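Local coordinates for putative outer membrane lipoprotein (Salmonella typhimurium LT2, PDB 2RD1) that is of unknown function but is probably a small lipoprotein of the bacterial cell envelope, with a compact all-beta fold of the DUF903 family, at residues N4-M7 with Q13-V16; M7-G12 with R40-N45. All coordinates share one frame; numbering follows the deposited sequence.

Interaction 1: residues N4-M7 with Q13-V16; sequences NYVM and QTIV
Val6 and Thr14 meet methyl to methyl: CG1 of Val6 comes within 3.8 Å of CG2 of Thr14, the two branches crossing at a slant. Each of these methyls stands opposite its own backbone N (chi1 of Val6 174°). The same face of the sheet carries Val16, directly across from Val6 in a non-hydrogen-bonded antiparallel pair. Those two valines touch only loosely, CG2 to CG2 at 4.4 Å, and the other branch of Val16, CG1, lies 4.1 Å from CG of Asn4. The Asn4 amide is steadied from farther along, since ND2 donates to Thr17 O. All this belongs to the first beta hairpin of the DUF903 chain, strand 4-9 with strand 14-18, where 4-9 is the central strand of a three-stranded antiparallel sheet. Met7, a selenomethionine, and Ile15 form the hydrogen-bonded pair, with side chains on the other face. Met7 N donates to Ile15 O at 2.8 Å, almost straight (173°), and Ile15 N returns a bond of 2.9 Å to Met7 O, lying in the plane of that carbonyl. The Met7 side chain then leaves Ile15 and runs inward to Pro21, Val47 and Leu50.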
ATOM      1  N   ASN A   4      -9.823   0.486   0.566  1.00 32.58           N
ATOM      2  CA  ASN A   4      -8.733  -0.391   0.974  1.00 29.26           C
ATOM      3  C   ASN A   4      -7.882  -0.801  -0.208  1.00 27.58           C
ATOM      4  O   ASN A   4      -8.385  -1.073  -1.296  1.00 28.23           O
ATOM      5  CB  ASN A   4      -9.274  -1.652   1.646  1.00 29.26           C
ATOM      6  CG  ASN A   4      -9.568  -1.455   3.123  1.00 29.28           C
ATOM      7  OD1 ASN A   4     -10.353  -2.198   3.710  1.00 27.87           O
ATOM      8  ND2 ASN A   4      -8.929  -0.466   3.732  1.00 30.75           N
ATOM      9  N   TYR A   5      -6.579  -0.826   0.017  1.00 25.88           N
ATOM     10  CA  TYR A   5      -5.632  -1.234  -0.997  1.00 23.80           C
ATOM     11  C   TYR A   5      -4.767  -2.259  -0.311  1.00 24.08           C
ATOM     12  O   TYR A   5      -4.595  -2.214   0.912  1.00 22.32           O
ATOM     13  CB  TYR A   5      -4.749  -0.073  -1.449  1.00 26.54           C
ATOM     14  CG  TYR A   5      -5.305   0.732  -2.604  1.00 26.48           C
ATOM     15  CD1 TYR A   5      -6.405   1.563  -2.438  1.00 27.71           C
ATOM     16  CD2 TYR A   5      -4.719   0.664  -3.863  1.00 27.15           C
ATOM     17  CE1 TYR A   5      -6.911   2.316  -3.505  1.00 27.57           C
ATOM     18  CE2 TYR A   5      -5.211   1.407  -4.933  1.00 29.69           C
ATOM     19  CZ  TYR A   5      -6.308   2.232  -4.747  1.00 30.85           C
ATOM     20  OH  TYR A   5      -6.785   2.968  -5.809  1.00 34.89           O
ATOM     21  N   VAL A   6      -4.255  -3.203  -1.091  1.00 22.99           N
ATOM     22  CA  VAL A   6      -3.382  -4.229  -0.561  1.00 21.07           C
ATOM     23  C   VAL A   6      -2.031  -4.036  -1.215  1.00 21.83           C
ATOM     24  O   VAL A   6      -1.897  -4.053  -2.443  1.00 19.51           O
ATOM     25  CB  VAL A   6      -3.901  -5.638  -0.862  1.00 20.55           C
ATOM     26  CG1 VAL A   6      -2.872  -6.674  -0.420  1.00 17.44           C
ATOM     27  CG2 VAL A   6      -5.219  -5.854  -0.153  1.00 18.96           C
HETATM   28  N   MSE A   7      -1.036  -3.840  -0.364  1.00 23.56           N
HETATM   29  CA  MSE A   7       0.334  -3.618  -0.773  1.00 25.71           C
HETATM   30  C   MSE A   7       1.155  -4.878  -0.557  1.00 24.49           C
HETATM   31  O   MSE A   7       1.096  -5.487   0.508  1.00 24.81           O
HETATM   32  CB  MSE A   7       0.921  -2.481   0.062  1.00 40.01           C
HETATM   33  CG  MSE A   7       2.387  -2.186  -0.184  1.00 48.09           C
HETATM   34 SE   MSE A   7       3.043  -0.847   1.065  1.00 63.29          SE
HETATM   35  CE  MSE A   7       2.428   0.735   0.152  1.00 54.96           C
ATOM     36  N   GLN A  13       5.812  -9.369   2.240  1.00 32.58           N
ATOM     37  CA  GLN A  13       4.751  -9.059   3.196  1.00 32.83           C
ATOM     38  C   GLN A  13       3.477  -8.575   2.515  1.00 31.25           C
ATOM     39  O   GLN A  13       3.516  -8.033   1.414  1.00 31.06           O
ATOM     40  CB  GLN A  13       5.214  -7.993   4.192  1.00 36.68           C
ATOM     41  CG  GLN A  13       6.296  -8.451   5.144  1.00 36.25           C
ATOM     42  CD  GLN A  13       6.666  -7.375   6.142  1.00 39.22           C
ATOM     43  OE1 GLN A  13       5.842  -6.953   6.955  1.00 39.59           O
ATOM     44  NE2 GLN A  13       7.913  -6.915   6.081  1.00 40.27           N
ATOM     45  N   THR A  14       2.346  -8.794   3.175  1.00 26.36           N
ATOM     46  CA  THR A  14       1.063  -8.350   2.662  1.00 24.35           C
ATOM     47  C   THR A  14       0.526  -7.354   3.672  1.00 22.21           C
ATOM     48  O   THR A  14       0.331  -7.694   4.831  1.00 20.28           O
ATOM     49  CB  THR A  14       0.071  -9.510   2.528  1.00 30.05           C
ATOM     50  OG1 THR A  14       0.557 -10.444   1.559  1.00 33.23           O
ATOM     51  CG2 THR A  14      -1.277  -8.991   2.092  1.00 27.50           C
ATOM     52  N   ILE A  15       0.289  -6.125   3.231  1.00 23.23           N
ATOM     53  CA  ILE A  15      -0.201  -5.077   4.123  1.00 21.29           C
ATOM     54  C   ILE A  15      -1.416  -4.371   3.544  1.00 22.92           C
ATOM     55  O   ILE A  15      -1.397  -3.936   2.400  1.00 21.88           O
ATOM     56  CB  ILE A  15       0.914  -4.043   4.379  1.00 23.78           C
ATOM     57  CG1 ILE A  15       2.071  -4.726   5.106  1.00 24.12           C
ATOM     58  CG2 ILE A  15       0.391  -2.865   5.188  1.00 22.23           C
ATOM     59  CD1 ILE A  15       3.418  -4.369   4.547  1.00 23.84           C
ATOM     60  N   VAL A  16      -2.474  -4.267   4.344  1.00 24.91           N
ATOM     61  CA  VAL A  16      -3.707  -3.607   3.919  1.00 24.65           C
ATOM     62  C   VAL A  16      -3.632  -2.129   4.303  1.00 26.32           C
ATOM     63  O   VAL A  16      -3.193  -1.795   5.395  1.00 26.96           O
ATOM     64  CB  VAL A  16      -4.943  -4.236   4.610  1.00 19.70           C
ATOM     65  CG1 VAL A  16      -6.205  -3.521   4.181  1.00 14.89           C
ATOM     66  CG2 VAL A  16      -5.020  -5.721   4.289  1.00 17.21           C
TER

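Interaction 2: residues M7-G12 with R40-N45; sequences MTTKNG and REINSN
Ile42 of strand 39-43 points at Met7 and Thr9 of strand 4-9, and the contact bridges the two three-stranded antiparallel sheets of this small all-beta domain, a DUF903 member of the SH3 clan. The Ile42 side chain is fully extended, chi1 178° and chi2 178°, which carries CD1 to 4.1 Å from CG2 of Thr9. The second branch, CG2, stays near the backbone and meets the selenium of Met7, with SE to CG2 at 4.2 Å. Ile42 thus offers a separate methyl to each of two residues on strand 4-9, and Val47 touches both it and Met7. Thr9 is divided in its duties. Its methyl faces the isoleucine, while OG1, held between the backbone N and the carbonyl carbon, accepts a hydrogen bond from Gln13 N. That bond spans the type I beta turn from Thr9 to Gly12, whose backbone closes with Gly12 N donating to Thr9 O at 2.9 Å. In segment 40-45, Asn43 OD1 accepts a weak bond from Asn45 N. On the solvent side, Lys10 is stretched out along its whole length, passing Asn45 so that its CD lies 4.2 Å from Asn45 O.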
HETATM    1  N   MSE A   7      -1.036  -3.840  -0.364  1.00 23.56           N
HETATM    2  CA  MSE A   7       0.334  -3.618  -0.773  1.00 25.71           C
HETATM    3  C   MSE A   7       1.155  -4.878  -0.557  1.00 24.49           C
HETATM    4  O   MSE A   7       1.096  -5.487   0.508  1.00 24.81           O
HETATM    5  CB  MSE A   7       0.921  -2.481   0.062  1.00 40.01           C
HETATM    6  CG  MSE A   7       2.387  -2.186  -0.184  1.00 48.09           C
HETATM    7 SE   MSE A   7       3.043  -0.847   1.065  1.00 63.29          SE
HETATM    8  CE  MSE A   7       2.428   0.735   0.152  1.00 54.96           C
ATOM      9  N   THR A   8       1.911  -5.268  -1.573  1.00 22.94           N
ATOM     10  CA  THR A   8       2.775  -6.430  -1.469  1.00 22.86           C
ATOM     11  C   THR A   8       4.207  -5.919  -1.536  1.00 23.13           C
ATOM     12  O   THR A   8       4.571  -5.192  -2.458  1.00 23.01           O
ATOM     13  CB  THR A   8       2.530  -7.415  -2.611  1.00 27.19           C
ATOM     14  OG1 THR A   8       1.170  -7.863  -2.553  1.00 30.34           O
ATOM     15  CG2 THR A   8       3.451  -8.628  -2.476  1.00 28.42           C
ATOM     16  N   THR A   9       5.022  -6.288  -0.553  1.00 22.20           N
ATOM     17  CA  THR A   9       6.397  -5.813  -0.541  1.00 23.71           C
ATOM     18  C   THR A   9       7.376  -6.775  -1.199  1.00 24.29           C
ATOM     19  O   THR A   9       7.088  -7.955  -1.400  1.00 24.94           O
ATOM     20  CB  THR A   9       6.873  -5.488   0.910  1.00 25.40           C
ATOM     21  OG1 THR A   9       6.994  -6.698   1.669  1.00 21.02           O
ATOM     22  CG2 THR A   9       5.861  -4.546   1.606  1.00 23.54           C
ATOM     23  N   LYS A  10       8.538  -6.240  -1.539  1.00 28.76           N
ATOM     24  CA  LYS A  10       9.595  -7.001  -2.180  1.00 30.81           C
ATOM     25  C   LYS A  10       9.961  -8.233  -1.367  1.00 30.46           C
ATOM     26  O   LYS A  10      10.167  -9.310  -1.928  1.00 29.28           O
ATOM     27  CB  LYS A  10      10.825  -6.107  -2.368  1.00 60.23           C
ATOM     28  CG  LYS A  10      11.967  -6.761  -3.132  1.00 65.29           C
ATOM     29  CD  LYS A  10      13.076  -5.763  -3.422  1.00 67.05           C
ATOM     30  CE  LYS A  10      14.230  -6.416  -4.160  1.00 70.54           C
ATOM     31  NZ  LYS A  10      15.262  -5.417  -4.564  1.00 72.04           N
ATOM     32  N   ASN A  11      10.024  -8.075  -0.048  1.00 33.49           N
ATOM     33  CA  ASN A  11      10.373  -9.175   0.849  1.00 35.27           C
ATOM     34  C   ASN A  11       9.215 -10.122   1.168  1.00 34.39           C
ATOM     35  O   ASN A  11       9.331 -10.981   2.041  1.00 35.54           O
ATOM     36  CB  ASN A  11      10.968  -8.635   2.153  1.00 48.12           C
ATOM     37  CG  ASN A  11      10.084  -7.601   2.807  1.00 52.76           C
ATOM     38  OD1 ASN A  11      10.364  -6.404   2.744  1.00 56.96           O
ATOM     39  ND2 ASN A  11       8.996  -8.051   3.419  1.00 53.25           N
ATOM     40  N   GLY A  12       8.090  -9.953   0.482  1.00 30.80           N
ATOM     41  CA  GLY A  12       6.965 -10.858   0.677  1.00 29.12           C
ATOM     42  C   GLY A  12       5.857 -10.564   1.669  1.00 29.11           C
ATOM     43  O   GLY A  12       5.026 -11.432   1.915  1.00 29.90           O
ATOM     44  N   ARG A  40       2.474   5.670   7.827  1.00 38.31           N
ATOM     45  CA  ARG A  40       3.824   5.166   7.618  1.00 37.41           C
ATOM     46  C   ARG A  40       4.360   5.622   6.271  1.00 37.10           C
ATOM     47  O   ARG A  40       3.690   6.326   5.518  1.00 36.99           O
ATOM     48  CB  ARG A  40       3.837   3.637   7.640  1.00 50.46           C
ATOM     49  CG  ARG A  40       2.949   2.981   8.681  1.00 51.94           C
ATOM     50  CD  ARG A  40       3.557   3.000  10.065  1.00 53.36           C
ATOM     51  NE  ARG A  40       2.781   2.171  10.981  1.00 54.71           N
ATOM     52  CZ  ARG A  40       3.023   2.057  12.282  1.00 55.58           C
ATOM     53  NH1 ARG A  40       4.029   2.723  12.838  1.00 55.82           N
ATOM     54  NH2 ARG A  40       2.255   1.272  13.030  1.00 55.06           N
ATOM     55  N   GLU A  41       5.585   5.204   5.980  1.00 45.05           N
ATOM     56  CA  GLU A  41       6.230   5.523   4.719  1.00 45.88           C
ATOM     57  C   GLU A  41       7.169   4.358   4.442  1.00 44.60           C
ATOM     58  O   GLU A  41       7.699   3.753   5.373  1.00 45.71           O
ATOM     59  CB  GLU A  41       7.009   6.842   4.822  1.00 87.21           C
ATOM     60  CG  GLU A  41       7.146   7.595   3.495  1.00 90.49           C
ATOM     61  CD  GLU A  41       7.719   9.002   3.661  1.00 94.92           C
ATOM     62  OE1 GLU A  41       8.867   9.121   4.140  1.00 97.04           O
ATOM     63  OE2 GLU A  41       7.024   9.989   3.313  1.00 95.23           O
ATOM     64  N   ILE A  42       7.353   4.028   3.168  1.00 33.23           N
ATOM     65  CA  ILE A  42       8.225   2.925   2.785  1.00 32.20           C
ATOM     66  C   ILE A  42       8.913   3.245   1.473  1.00 31.09           C
ATOM     67  O   ILE A  42       8.367   3.956   0.635  1.00 30.45           O
ATOM     68  CB  ILE A  42       7.425   1.605   2.620  1.00 37.19           C
ATOM     69  CG1 ILE A  42       8.356   0.475   2.181  1.00 36.94           C
ATOM     70  CG2 ILE A  42       6.315   1.782   1.585  1.00 35.52           C
ATOM     71  CD1 ILE A  42       7.659  -0.866   2.041  1.00 37.47           C
ATOM     72  N   ASN A  43      10.122   2.731   1.303  1.00 41.83           N
ATOM     73  CA  ASN A  43      10.858   2.961   0.069  1.00 43.84           C
ATOM     74  C   ASN A  43      10.064   2.395  -1.109  1.00 44.11           C
ATOM     75  O   ASN A  43       9.673   1.225  -1.113  1.00 42.81           O
ATOM     76  CB  ASN A  43      12.240   2.311   0.154  1.00 59.98           C
ATOM     77  CG  ASN A  43      12.941   2.254  -1.187  1.00 62.08           C
ATOM     78  OD1 ASN A  43      12.877   3.196  -1.977  1.00 63.57           O
ATOM     79  ND2 ASN A  43      13.624   1.145  -1.449  1.00 63.01           N
ATOM     80  N   SER A  44       9.816   3.245  -2.099  1.00 51.65           N
ATOM     81  CA  SER A  44       9.053   2.860  -3.278  1.00 51.52           C
ATOM     82  C   SER A  44       9.607   1.638  -3.995  1.00 51.62           C
ATOM     83  O   SER A  44       8.886   0.982  -4.745  1.00 53.31           O
ATOM     84  CB  SER A  44       8.978   4.035  -4.255  1.00 46.23           C
ATOM     85  OG  SER A  44       8.415   5.173  -3.626  1.00 45.83           O
ATOM     86  N   ASN A  45      10.882   1.330  -3.773  1.00 44.88           N
ATOM     87  CA  ASN A  45      11.499   0.173  -4.418  1.00 44.01           C
ATOM     88  C   ASN A  45      11.092  -1.119  -3.715  1.00 42.22           C
ATOM     89  O   ASN A  45      11.132  -2.201  -4.306  1.00 40.87           O
ATOM     90  CB  ASN A  45      13.026   0.301  -4.408  1.00 84.33           C
ATOM     91  CG  ASN A  45      13.516   1.477  -5.230  1.00 88.15           C
ATOM     92  OD1 ASN A  45      13.334   2.637  -4.848  1.00 90.30           O
ATOM     93  ND2 ASN A  45      14.135   1.185  -6.370  1.00 89.15           N
TER

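From the N terminus, strand 4-9 runs into the turn 9-12 and comes back as strand 14-18, so interaction 1 closes a short hairpin loop. Interaction 2 starts from the same strand, sharing Met7, and closes a much longer loop that takes in strands 22-24 and 29-33 before reaching 40-45. The 13-16 partner segment of interaction 1 lies inside that longer loop. Interaction 1 holds two neighbouring strands of one sheet together, whereas interaction 2 ties that sheet to the edge strand 39-43 of the other. Their centres are 10 Å apart, and they touch where Ile15 CD1 packs 3.8 Å from Thr9 CG2.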